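Local structure of putative malic enzyme ((S)-malate:NAD+ oxidoreductase (decarboxylating)) (Streptococcus pyogenes, 2A9F) at residues L172-N177 with V284-A289; S190-G195 with T251-L256; T204-A209 with I340-Q345. The protein probably catalyses the NAD-dependent oxidative decarboxylation of (S)-malate, with the help of a divalent metal ion. One frame throughout, in Å; residues are numbered along the deposited sequence.

Contact 1 (L172-N177 with V284-A289)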
ATOM      1  N   LEU A 172      28.443   6.936  10.871  1.00 46.37           N
ATOM      2  CA  LEU A 172      29.598   6.630  10.064  1.00 46.15           C
ATOM      3  C   LEU A 172      30.020   7.868   9.291  1.00 47.58           C
ATOM      4  O   LEU A 172      31.214   8.092   9.058  1.00 48.71           O
ATOM      5  CB  LEU A 172      29.280   5.491   9.096  1.00 43.05           C
ATOM      6  CG  LEU A 172      30.482   4.875   8.379  1.00 43.65           C
ATOM      7  CD1 LEU A 172      31.584   4.556   9.395  1.00 47.27           C
ATOM      8  CD2 LEU A 172      30.056   3.616   7.661  1.00 43.63           C
ATOM      9  N   ALA A 173      29.049   8.683   8.898  1.00 47.66           N
ATOM     10  CA  ALA A 173      29.369   9.885   8.140  1.00 47.92           C
ATOM     11  C   ALA A 173      29.911  10.920   9.101  1.00 48.11           C
ATOM     12  O   ALA A 173      30.797  11.713   8.746  1.00 46.79           O
ATOM     13  CB  ALA A 173      28.127  10.421   7.432  1.00 47.28           C
ATOM     14  N   ALA A 174      29.377  10.894  10.322  1.00 46.29           N
ATOM     15  CA  ALA A 174      29.785  11.831  11.353  1.00 45.71           C
ATOM     16  C   ALA A 174      31.234  11.617  11.788  1.00 46.13           C
ATOM     17  O   ALA A 174      31.859  12.518  12.342  1.00 44.59           O
ATOM     18  CB  ALA A 174      28.860  11.724  12.549  1.00 45.22           C
ATOM     19  N   ILE A 175      31.784  10.429  11.560  1.00 46.39           N
ATOM     20  CA  ILE A 175      33.166  10.240  11.958  1.00 46.00           C
ATOM     21  C   ILE A 175      34.062  10.618  10.780  1.00 46.84           C
ATOM     22  O   ILE A 175      35.098  11.234  10.980  1.00 48.17           O
ATOM     23  CB  ILE A 175      33.490   8.780  12.465  1.00 44.34           C
ATOM     24  CG1 ILE A 175      33.990   7.905  11.327  1.00 43.75           C
ATOM     25  CG2 ILE A 175      32.272   8.147  13.120  1.00 40.66           C
ATOM     26  CD1 ILE A 175      34.638   6.636  11.823  1.00 46.19           C
ATOM     27  N   PHE A 176      33.669  10.265   9.561  1.00 46.43           N
ATOM     28  CA  PHE A 176      34.474  10.631   8.399  1.00 47.76           C
ATOM     29  C   PHE A 176      34.827  12.114   8.554  1.00 48.34           C
ATOM     30  O   PHE A 176      35.971  12.540   8.329  1.00 46.67           O
ATOM     31  CB  PHE A 176      33.684  10.438   7.109  1.00 49.15           C
ATOM     32  CG  PHE A 176      33.543   9.012   6.687  1.00 50.51           C
ATOM     33  CD1 PHE A 176      32.382   8.582   6.049  1.00 51.58           C
ATOM     34  CD2 PHE A 176      34.571   8.100   6.899  1.00 52.26           C
ATOM     35  CE1 PHE A 176      32.242   7.261   5.625  1.00 52.55           C
ATOM     36  CE2 PHE A 176      34.445   6.772   6.481  1.00 53.74           C
ATOM     37  CZ  PHE A 176      33.278   6.352   5.844  1.00 53.92           C
ATOM     38  N   ASN A 177      33.832  12.893   8.957  1.00 49.26           N
ATOM     39  CA  ASN A 177      34.042  14.310   9.158  1.00 51.36           C
ATOM     40  C   ASN A 177      34.797  14.564  10.446  1.00 51.60           C
ATOM     41  O   ASN A 177      35.482  15.572  10.586  1.00 50.09           O
ATOM     42  CB  ASN A 177      32.706  15.050   9.157  1.00 52.51           C
ATOM     43  CG  ASN A 177      32.254  15.406   7.762  1.00 51.34           C
ATOM     44  OD1 ASN A 177      32.985  15.190   6.792  1.00 53.27           O
ATOM     45  ND2 ASN A 177      31.053  15.956   7.647  1.00 51.74           N
ATOM     46  N   VAL A 284      36.399  11.872  20.532  1.00 61.80           N
ATOM     47  CA  VAL A 284      35.087  12.057  19.931  1.00 62.34           C
ATOM     48  C   VAL A 284      34.175  11.133  20.738  1.00 61.19           C
ATOM     49  O   VAL A 284      34.658  10.194  21.369  1.00 61.35           O
ATOM     50  CB  VAL A 284      35.079  11.637  18.438  1.00 63.17           C
ATOM     51  CG1 VAL A 284      33.707  11.860  17.838  1.00 64.90           C
ATOM     52  CG2 VAL A 284      36.117  12.428  17.673  1.00 64.52           C
ATOM     53  N   ILE A 285      32.873  11.402  20.724  1.00 59.22           N
ATOM     54  CA  ILE A 285      31.908  10.606  21.475  1.00 57.00           C
ATOM     55  C   ILE A 285      30.528  10.616  20.823  1.00 56.62           C
ATOM     56  O   ILE A 285      29.974  11.677  20.544  1.00 55.48           O
ATOM     57  CB  ILE A 285      31.775  11.149  22.916  1.00 58.28           C
ATOM     58  CG1 ILE A 285      33.020  10.772  23.728  1.00 58.34           C
ATOM     59  CG2 ILE A 285      30.487  10.635  23.559  1.00 58.36           C
ATOM     60  CD1 ILE A 285      33.003  11.281  25.152  1.00 58.84           C
ATOM     61  N   PHE A 286      29.968   9.436  20.588  1.00 56.73           N
ATOM     62  CA  PHE A 286      28.641   9.346  19.983  1.00 57.15           C
ATOM     63  C   PHE A 286      27.692   8.562  20.865  1.00 57.19           C
ATOM     64  O   PHE A 286      27.568   7.355  20.740  1.00 56.95           O
ATOM     65  CB  PHE A 286      28.736   8.715  18.592  1.00 56.88           C
ATOM     66  CG  PHE A 286      29.383   9.610  17.587  1.00 60.47           C
ATOM     67  CD1 PHE A 286      28.743  10.766  17.161  1.00 60.06           C
ATOM     68  CD2 PHE A 286      30.668   9.354  17.130  1.00 62.94           C
ATOM     69  CE1 PHE A 286      29.378  11.656  16.299  1.00 61.30           C
ATOM     70  CE2 PHE A 286      31.311  10.240  16.266  1.00 62.98           C
ATOM     71  CZ  PHE A 286      30.670  11.392  15.851  1.00 62.44           C
ATOM     72  N   ALA A 287      27.036   9.263  21.778  1.00 57.71           N
ATOM     73  CA  ALA A 287      26.102   8.625  22.685  1.00 57.61           C
ATOM     74  C   ALA A 287      24.749   8.587  21.999  1.00 57.76           C
ATOM     75  O   ALA A 287      23.950   9.512  22.135  1.00 59.76           O
ATOM     76  CB  ALA A 287      26.022   9.404  23.971  1.00 57.85           C
ATOM     77  N   MET A 288      24.508   7.508  21.255  1.00 56.98           N
ATOM     78  CA  MET A 288      23.276   7.325  20.501  1.00 56.13           C
ATOM     79  C   MET A 288      22.089   6.808  21.287  1.00 56.45           C
ATOM     80  O   MET A 288      20.994   6.693  20.743  1.00 56.10           O
ATOM     81  CB  MET A 288      23.536   6.387  19.327  1.00 55.68           C
ATOM     82  CG  MET A 288      24.562   6.918  18.357  1.00 55.80           C
ATOM     83  SD  MET A 288      24.110   8.571  17.816  1.00 52.92           S
ATOM     84  CE  MET A 288      24.865   9.554  19.037  1.00 55.62           C
ATOM     85  N   ALA A 289      22.298   6.480  22.557  1.00 57.90           N
ATOM     86  CA  ALA A 289      21.203   5.971  23.363  1.00 61.11           C
ATOM     87  C   ALA A 289      20.033   6.957  23.374  1.00 62.72           C
ATOM     88  O   ALA A 289      20.198   8.151  23.656  1.00 60.74           O
ATOM     89  CB  ALA A 289      21.669   5.685  24.779  1.00 58.95           C
TER
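Ala174 and Ile175 of helix 162-180 meet the outer end of the Phe286 ring of strand 284-287, and those three residues make the whole contact. The methyl CB of Ala174 lies 3.8 Å from Phe286 CZ and about equally far from CE1, so it sits against the CE1-CZ side of the rim. On the other side of CZ, Ile175 CG2 comes to 3.9 Å from Phe286 CE2. Both methyls approach the ring obliquely, and the Ile175 and Phe286 side chains cross at about a right angle. The backbone takes part as well, since Ala174 O stands 3.9 Å from Phe286 CZ. No hydrogen bond joins the segments; the forces here are dispersion and the exclusion of water from three buried residues.

Much of the reach comes from the phenylalanine. The CA atoms of Ala174 and Phe286 are 9.1 Å apart, and the ring spans that distance because its CB already points at the helix. Ile175 does the opposite with its longer branch: CG2 lies anti to the carbonyl carbon and faces the ring, while CG1 carries CD1 away from the strand, with chi1 at 93°, well off a staggered value.

Around this first shell, the strand that carries Phe286 pairs through its backbone with strand 262-264, and the Phe286 side chain also touches Ser178, whose OG is hydrogen-bonded to Ala174 O. Strand 284-287 runs parallel between strands 262-264 and 307-310 in the dinucleotide-binding sheet of the NAD-binding domain. Helix 162-180 packs against that sheet, with Phe262 against Ile175 beside the contact and helix 342-354 packed on the helix through Leu172, Ala173 and Phe176.

Contact 2 (S190-G195 with T251-L256)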
ATOM      1  N   SER A 190      41.635   4.295  17.184  1.00 58.08           N
ATOM      2  CA  SER A 190      41.288   3.252  18.133  1.00 57.49           C
ATOM      3  C   SER A 190      39.823   3.536  18.455  1.00 56.38           C
ATOM      4  O   SER A 190      39.502   4.491  19.169  1.00 56.82           O
ATOM      5  CB  SER A 190      42.142   3.372  19.393  1.00 57.68           C
ATOM      6  OG  SER A 190      41.927   4.620  20.017  1.00 59.55           O
ATOM      7  N   ILE A 191      38.948   2.696  17.912  1.00 54.09           N
ATOM      8  CA  ILE A 191      37.503   2.833  18.049  1.00 50.52           C
ATOM      9  C   ILE A 191      36.866   1.814  19.002  1.00 51.35           C
ATOM     10  O   ILE A 191      36.960   0.600  18.781  1.00 50.01           O
ATOM     11  CB  ILE A 191      36.849   2.690  16.650  1.00 48.86           C
ATOM     12  CG1 ILE A 191      37.480   3.688  15.678  1.00 48.52           C
ATOM     13  CG2 ILE A 191      35.360   2.886  16.743  1.00 48.92           C
ATOM     14  CD1 ILE A 191      36.980   3.577  14.253  1.00 43.61           C
ATOM     15  N   VAL A 192      36.210   2.320  20.048  1.00 49.99           N
ATOM     16  CA  VAL A 192      35.529   1.475  21.035  1.00 49.45           C
ATOM     17  C   VAL A 192      34.008   1.500  20.841  1.00 49.34           C
ATOM     18  O   VAL A 192      33.396   2.555  20.959  1.00 50.34           O
ATOM     19  CB  VAL A 192      35.807   1.955  22.479  1.00 50.67           C
ATOM     20  CG1 VAL A 192      34.891   1.212  23.448  1.00 49.88           C
ATOM     21  CG2 VAL A 192      37.260   1.721  22.851  1.00 49.21           C
ATOM     22  N   VAL A 193      33.402   0.349  20.563  1.00 48.34           N
ATOM     23  CA  VAL A 193      31.949   0.268  20.377  1.00 48.30           C
ATOM     24  C   VAL A 193      31.239  -0.436  21.545  1.00 48.71           C
ATOM     25  O   VAL A 193      31.488  -1.603  21.828  1.00 48.68           O
ATOM     26  CB  VAL A 193      31.582  -0.489  19.070  1.00 48.41           C
ATOM     27  CG1 VAL A 193      30.073  -0.714  18.999  1.00 47.40           C
ATOM     28  CG2 VAL A 193      32.044   0.306  17.860  1.00 48.83           C
ATOM     29  N   ASN A 194      30.345   0.272  22.222  1.00 49.64           N
ATOM     30  CA  ASN A 194      29.621  -0.326  23.337  1.00 48.59           C
ATOM     31  C   ASN A 194      28.296  -0.903  22.858  1.00 47.38           C
ATOM     32  O   ASN A 194      27.360  -0.172  22.574  1.00 45.34           O
ATOM     33  CB  ASN A 194      29.366   0.711  24.428  1.00 50.35           C
ATOM     34  CG  ASN A 194      29.109   0.082  25.781  1.00 52.64           C
ATOM     35  OD1 ASN A 194      28.164   0.448  26.476  1.00 54.43           O
ATOM     36  ND2 ASN A 194      29.960  -0.866  26.169  1.00 56.51           N
ATOM     37  N   GLY A 195      28.236  -2.224  22.757  1.00 49.17           N
ATOM     38  CA  GLY A 195      27.016  -2.878  22.320  1.00 51.11           C
ATOM     39  C   GLY A 195      27.291  -4.226  21.683  1.00 51.75           C
ATOM     40  O   GLY A 195      27.778  -4.301  20.555  1.00 50.44           O
ATOM     41  N   THR A 251      39.676  -6.397  29.836  1.00 73.11           N
ATOM     42  CA  THR A 251      39.231  -5.561  30.939  1.00 73.81           C
ATOM     43  C   THR A 251      37.768  -5.102  30.844  1.00 73.79           C
ATOM     44  O   THR A 251      36.881  -5.880  30.482  1.00 73.36           O
ATOM     45  CB  THR A 251      40.161  -4.356  31.070  1.00 75.45           C
ATOM     46  N   LEU A 252      37.524  -3.837  31.175  1.00 73.45           N
ATOM     47  CA  LEU A 252      36.175  -3.287  31.153  1.00 73.10           C
ATOM     48  C   LEU A 252      36.057  -2.009  30.325  1.00 72.32           C
ATOM     49  O   LEU A 252      37.060  -1.419  29.928  1.00 72.79           O
ATOM     50  CB  LEU A 252      35.725  -2.984  32.578  1.00 72.79           C
ATOM     51  CG  LEU A 252      34.209  -3.003  32.735  1.00 73.92           C
ATOM     52  CD1 LEU A 252      33.759  -4.453  32.756  1.00 73.01           C
ATOM     53  CD2 LEU A 252      33.788  -2.287  34.019  1.00 75.16           C
ATOM     54  N   GLU A 253      34.819  -1.590  30.073  1.00 71.13           N
ATOM     55  CA  GLU A 253      34.548  -0.372  29.315  1.00 70.24           C
ATOM     56  C   GLU A 253      35.527   0.725  29.748  1.00 70.58           C
ATOM     57  O   GLU A 253      36.234   1.307  28.925  1.00 69.52           O
ATOM     58  CB  GLU A 253      33.102   0.072  29.565  1.00 70.13           C
ATOM     59  CG  GLU A 253      32.732   1.442  29.012  1.00 69.68           C
ATOM     60  CD  GLU A 253      32.787   1.506  27.501  1.00 69.58           C
ATOM     61  OE1 GLU A 253      31.963   0.847  26.833  1.00 70.77           O
ATOM     62  OE2 GLU A 253      33.661   2.219  26.974  1.00 69.12           O
ATOM     63  N   ASP A 254      35.563   0.991  31.049  1.00 70.65           N
ATOM     64  CA  ASP A 254      36.462   1.996  31.608  1.00 70.68           C
ATOM     65  C   ASP A 254      37.869   1.738  31.079  1.00 69.82           C
ATOM     66  O   ASP A 254      38.549   2.643  30.597  1.00 69.26           O
ATOM     67  CB  ASP A 254      36.469   1.890  33.140  1.00 72.63           C
ATOM     68  CG  ASP A 254      37.352   2.936  33.802  1.00 73.59           C
ATOM     69  OD1 ASP A 254      38.175   3.562  33.102  1.00 74.60           O
ATOM     70  OD2 ASP A 254      37.227   3.122  35.033  1.00 74.84           O
ATOM     71  N   ALA A 255      38.294   0.484  31.167  1.00 68.93           N
ATOM     72  CA  ALA A 255      39.621   0.108  30.724  1.00 67.85           C
ATOM     73  C   ALA A 255      39.725   0.070  29.198  1.00 67.70           C
ATOM     74  O   ALA A 255      40.647  -0.524  28.639  1.00 68.83           O
ATOM     75  CB  ALA A 255      40.007  -1.244  31.339  1.00 66.94           C
ATOM     76  N   LEU A 256      38.781   0.709  28.514  1.00 67.88           N
ATOM     77  CA  LEU A 256      38.822   0.731  27.054  1.00 66.29           C
ATOM     78  C   LEU A 256      39.028   2.118  26.478  1.00 65.59           C
ATOM     79  O   LEU A 256      39.610   2.267  25.404  1.00 63.19           O
ATOM     80  CB  LEU A 256      37.564   0.110  26.461  1.00 65.49           C
ATOM     81  CG  LEU A 256      37.708  -1.392  26.271  1.00 65.27           C
ATOM     82  CD1 LEU A 256      36.534  -1.899  25.485  1.00 66.68           C
ATOM     83  CD2 LEU A 256      38.996  -1.696  25.529  1.00 65.96           C
TER
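The first strand of the Rossmann-type NAD-binding domain, 190-194, here receives the short, weakly bonded helical turn at 254-256. Val192 is the apolar centre: its CB points at the turn and its two methyls divide the work. CG2 lies 4.0 Å from Leu256 CB and closer, at 3.5 Å, to the carbonyl oxygen Leu256 O. CG1 is anti to the backbone N (chi1 170°), which directs it toward Leu256 CD1 and the glutamate. There it comes to 3.9 Å from the carboxylate oxygen Glu253 OE2. The valine therefore sits with one methyl against the leucine's CB and carbonyl, the other between its CD1 and the glutamate.

Two residues along the strand, Asn194 brings its amide to the same carboxylate. ND2 lies 2.7 Å from Glu253 OE1, but the N-H angle is poor and the pair does not count as a hydrogen bond; the amide and carboxylate planes stand 80° apart, nearly perpendicular. Glu253 gets there by a bend at chi2 (65°), which folds the chain back toward the strand although its CB does not point at the strand.

Asn194 leads directly into Gly195, the first glycine of a sequence that fits the GxGxxG pattern of dinucleotide-binding folds, so the Asn194-Glu253 meeting lies at the strand's C-terminal end, where such folds usually receive the cofactor. The turn itself is closed by Leu256 N bonding to Glu253 O at 2.6 Å. Leu256 also packs on Thr216 and Val218 of strand 214-219 and on Ile223, while Ile263 of strand 262-264 touches Glu253. A second carboxylate, that of Glu257, lies close to Glu253 OE2, and this proximity of like charges may raise the proton affinity of one of the pair.

Contact 3 (T204-A209 with I340-Q345)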
ATOM      1  N   THR A 204      29.978  -2.167  13.756  1.00 51.27           N
ATOM      2  CA  THR A 204      31.334  -2.687  13.764  1.00 51.55           C
ATOM      3  C   THR A 204      31.709  -3.258  12.396  1.00 50.45           C
ATOM      4  O   THR A 204      32.784  -2.944  11.874  1.00 48.15           O
ATOM      5  CB  THR A 204      31.518  -3.759  14.883  1.00 51.93           C
ATOM      6  OG1 THR A 204      31.153  -3.187  16.147  1.00 52.74           O
ATOM      7  CG2 THR A 204      32.975  -4.229  14.959  1.00 47.53           C
ATOM      8  N   ARG A 205      30.840  -4.080  11.810  1.00 49.88           N
ATOM      9  CA  ARG A 205      31.150  -4.630  10.489  1.00 50.82           C
ATOM     10  C   ARG A 205      31.334  -3.474   9.519  1.00 50.76           C
ATOM     11  O   ARG A 205      32.280  -3.451   8.726  1.00 49.95           O
ATOM     12  CB  ARG A 205      30.032  -5.533   9.970  1.00 52.10           C
ATOM     13  CG  ARG A 205      30.049  -6.946  10.507  1.00 52.07           C
ATOM     14  CD  ARG A 205      29.920  -6.937  12.005  1.00 56.26           C
ATOM     15  NE  ARG A 205      29.650  -8.266  12.546  1.00 60.46           N
ATOM     16  CZ  ARG A 205      28.475  -8.883  12.458  1.00 60.64           C
ATOM     17  NH1 ARG A 205      27.451  -8.290  11.849  1.00 59.75           N
ATOM     18  NH2 ARG A 205      28.330 -10.089  12.990  1.00 59.10           N
ATOM     19  N   LYS A 206      30.423  -2.510   9.589  1.00 50.52           N
ATOM     20  CA  LYS A 206      30.498  -1.348   8.723  1.00 51.05           C
ATOM     21  C   LYS A 206      31.828  -0.635   8.900  1.00 49.00           C
ATOM     22  O   LYS A 206      32.509  -0.350   7.914  1.00 48.45           O
ATOM     23  CB  LYS A 206      29.337  -0.395   9.004  1.00 52.81           C
ATOM     24  CG  LYS A 206      28.014  -0.904   8.468  1.00 55.10           C
ATOM     25  CD  LYS A 206      26.865  -0.003   8.872  1.00 57.88           C
ATOM     26  CE  LYS A 206      25.552  -0.622   8.448  1.00 60.26           C
ATOM     27  NZ  LYS A 206      25.420  -2.015   8.974  1.00 61.47           N
ATOM     28  N   LEU A 207      32.203  -0.352  10.144  1.00 46.83           N
ATOM     29  CA  LEU A 207      33.482   0.311  10.406  1.00 46.34           C
ATOM     30  C   LEU A 207      34.679  -0.411   9.767  1.00 46.39           C
ATOM     31  O   LEU A 207      35.521   0.204   9.121  1.00 45.13           O
ATOM     32  CB  LEU A 207      33.726   0.416  11.898  1.00 44.33           C
ATOM     33  CG  LEU A 207      33.222   1.671  12.578  1.00 44.57           C
ATOM     34  CD1 LEU A 207      33.462   1.539  14.071  1.00 43.65           C
ATOM     35  CD2 LEU A 207      33.947   2.885  12.018  1.00 43.74           C
ATOM     36  N   LEU A 208      34.759  -1.719   9.943  1.00 47.23           N
ATOM     37  CA  LEU A 208      35.879  -2.451   9.374  1.00 48.90           C
ATOM     38  C   LEU A 208      35.852  -2.336   7.859  1.00 50.01           C
ATOM     39  O   LEU A 208      36.892  -2.138   7.227  1.00 52.07           O
ATOM     40  CB  LEU A 208      35.841  -3.914   9.826  1.00 45.19           C
ATOM     41  CG  LEU A 208      36.076  -4.037  11.337  1.00 47.76           C
ATOM     42  CD1 LEU A 208      36.202  -5.508  11.732  1.00 48.44           C
ATOM     43  CD2 LEU A 208      37.332  -3.260  11.728  1.00 44.68           C
ATOM     44  N   ALA A 209      34.651  -2.432   7.292  1.00 51.83           N
ATOM     45  CA  ALA A 209      34.448  -2.324   5.851  1.00 52.65           C
ATOM     46  C   ALA A 209      34.766  -0.910   5.370  1.00 53.04           C
ATOM     47  O   ALA A 209      35.161  -0.704   4.226  1.00 53.84           O
ATOM     48  CB  ALA A 209      33.008  -2.674   5.508  1.00 52.32           C
ATOM     49  N   ILE A 340      20.121  -3.794  -0.928  1.00 60.91           N
ATOM     50  CA  ILE A 340      21.034  -2.743  -0.510  1.00 60.90           C
ATOM     51  C   ILE A 340      22.265  -3.367   0.148  1.00 61.50           C
ATOM     52  O   ILE A 340      22.176  -4.000   1.197  1.00 62.18           O
ATOM     53  CB  ILE A 340      20.368  -1.767   0.477  1.00 60.05           C
ATOM     54  CG1 ILE A 340      19.263  -0.992  -0.238  1.00 58.59           C
ATOM     55  CG2 ILE A 340      21.410  -0.808   1.050  1.00 62.08           C
ATOM     56  CD1 ILE A 340      18.569   0.002   0.632  1.00 57.36           C
ATOM     57  N   THR A 341      23.415  -3.176  -0.487  1.00 61.34           N
ATOM     58  CA  THR A 341      24.681  -3.717  -0.010  1.00 59.39           C
ATOM     59  C   THR A 341      25.242  -2.909   1.146  1.00 59.79           C
ATOM     60  O   THR A 341      24.709  -1.859   1.510  1.00 59.03           O
ATOM     61  CB  THR A 341      25.740  -3.703  -1.118  1.00 57.74           C
ATOM     62  OG1 THR A 341      26.146  -2.350  -1.348  1.00 56.97           O
ATOM     63  CG2 THR A 341      25.186  -4.272  -2.408  1.00 56.60           C
ATOM     64  N   VAL A 342      26.344  -3.409   1.695  1.00 59.75           N
ATOM     65  CA  VAL A 342      27.032  -2.765   2.800  1.00 59.44           C
ATOM     66  C   VAL A 342      27.896  -1.644   2.241  1.00 59.23           C
ATOM     67  O   VAL A 342      28.077  -0.610   2.887  1.00 57.40           O
ATOM     68  CB  VAL A 342      27.928  -3.774   3.577  1.00 60.51           C
ATOM     69  CG1 VAL A 342      28.669  -3.062   4.709  1.00 60.52           C
ATOM     70  CG2 VAL A 342      27.074  -4.913   4.142  1.00 60.92           C
ATOM     71  N   GLU A 343      28.443  -1.851   1.045  1.00 60.33           N
ATOM     72  CA  GLU A 343      29.261  -0.810   0.424  1.00 61.86           C
ATOM     73  C   GLU A 343      28.360   0.366   0.043  1.00 60.32           C
ATOM     74  O   GLU A 343      28.774   1.526   0.120  1.00 59.14           O
ATOM     75  CB  GLU A 343      30.000  -1.341  -0.813  1.00 64.81           C
ATOM     76  CG  GLU A 343      29.426  -2.610  -1.440  1.00 69.52           C
ATOM     77  CD  GLU A 343      29.844  -3.880  -0.706  1.00 71.95           C
ATOM     78  OE1 GLU A 343      31.065  -4.081  -0.506  1.00 72.84           O
ATOM     79  OE2 GLU A 343      28.952  -4.681  -0.338  1.00 72.78           O
ATOM     80  N   MET A 344      27.126   0.051  -0.357  1.00 58.27           N
ATOM     81  CA  MET A 344      26.128   1.063  -0.718  1.00 56.74           C
ATOM     82  C   MET A 344      25.835   1.963   0.485  1.00 56.57           C
ATOM     83  O   MET A 344      25.651   3.175   0.339  1.00 57.62           O
ATOM     84  CB  MET A 344      24.824   0.396  -1.190  1.00 54.72           C
ATOM     85  CG  MET A 344      24.827  -0.052  -2.657  1.00 50.77           C
ATOM     86  SD  MET A 344      23.494  -1.176  -3.090  1.00 47.98           S
ATOM     87  CE  MET A 344      22.080  -0.170  -2.758  1.00 48.90           C
ATOM     88  N   GLN A 345      25.792   1.370   1.676  1.00 55.54           N
ATOM     89  CA  GLN A 345      25.531   2.128   2.894  1.00 54.64           C
ATOM     90  C   GLN A 345      26.693   3.046   3.259  1.00 55.65           C
ATOM     91  O   GLN A 345      26.467   4.154   3.768  1.00 55.94           O
ATOM     92  CB  GLN A 345      25.226   1.177   4.045  1.00 54.42           C
ATOM     93  CG  GLN A 345      24.000   0.329   3.791  1.00 53.50           C
ATOM     94  CD  GLN A 345      23.717  -0.642   4.902  1.00 52.90           C
ATOM     95  OE1 GLN A 345      23.741  -0.286   6.084  1.00 54.03           O
ATOM     96  NE2 GLN A 345      23.425  -1.881   4.534  1.00 53.59           N
TER
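A carbon, not the ammonium nitrogen, makes the shortest approach between Lys206 and Gln345: CE of the lysine lies 3.0 Å from Gln345 OE1, whereas NZ of Lys206 stays 3.8 Å from that oxygen, too far for a hydrogen bond. The lysine runs out extended as far as CE, and the bend at chi4 (54°) then turns NZ away from the amide oxygen. The two side chains cross at a slant.

The glutamine is held from its own side. Its NE2 donates to Thr341 O at 3.3 Å, arriving from above the carbonyl plane, 55° out of it, and this bond to the N-cap residue of helix 342-354 helps set which way OE1 faces. Thr341 and Met344 form a capping box, with Thr341 OG1 accepting from Met344 N. Alongside, Val342 CG1 lies 4.4 Å from both Lys206 CG and Ala209 CB, at the more exposed margin. His165 of helix 162-180 touches both Lys206 and Gln345.

Without a hydrogen bond between these two segments, what remains is mainly shape and electrostatics: the contact of the amide oxygen with a methylene next to the positive charge is tight, and a modest attraction there is possible.

All three contacts belong to the NAD-binding domain, but at different depths. Contacts 1 and 2 are buried and both reach the same sheet, through strand 284-287 in one and strand 190-194 in the other, whereas contact 3 joins two helices and is partly exposed. Contact 1 is carried by apolar side chains, contact 2 sets a carboxylate and an amide beside its hydrophobic pair, and contact 3 relies on aliphatic and polar atoms without a bond across. Leu207 of helix 198-210 ties them together: its CD2 lies 3.8 Å from Ile175 CD1 of contact 1, and its CD1 lies 3.5 Å from Ile191 CG2 of contact 2.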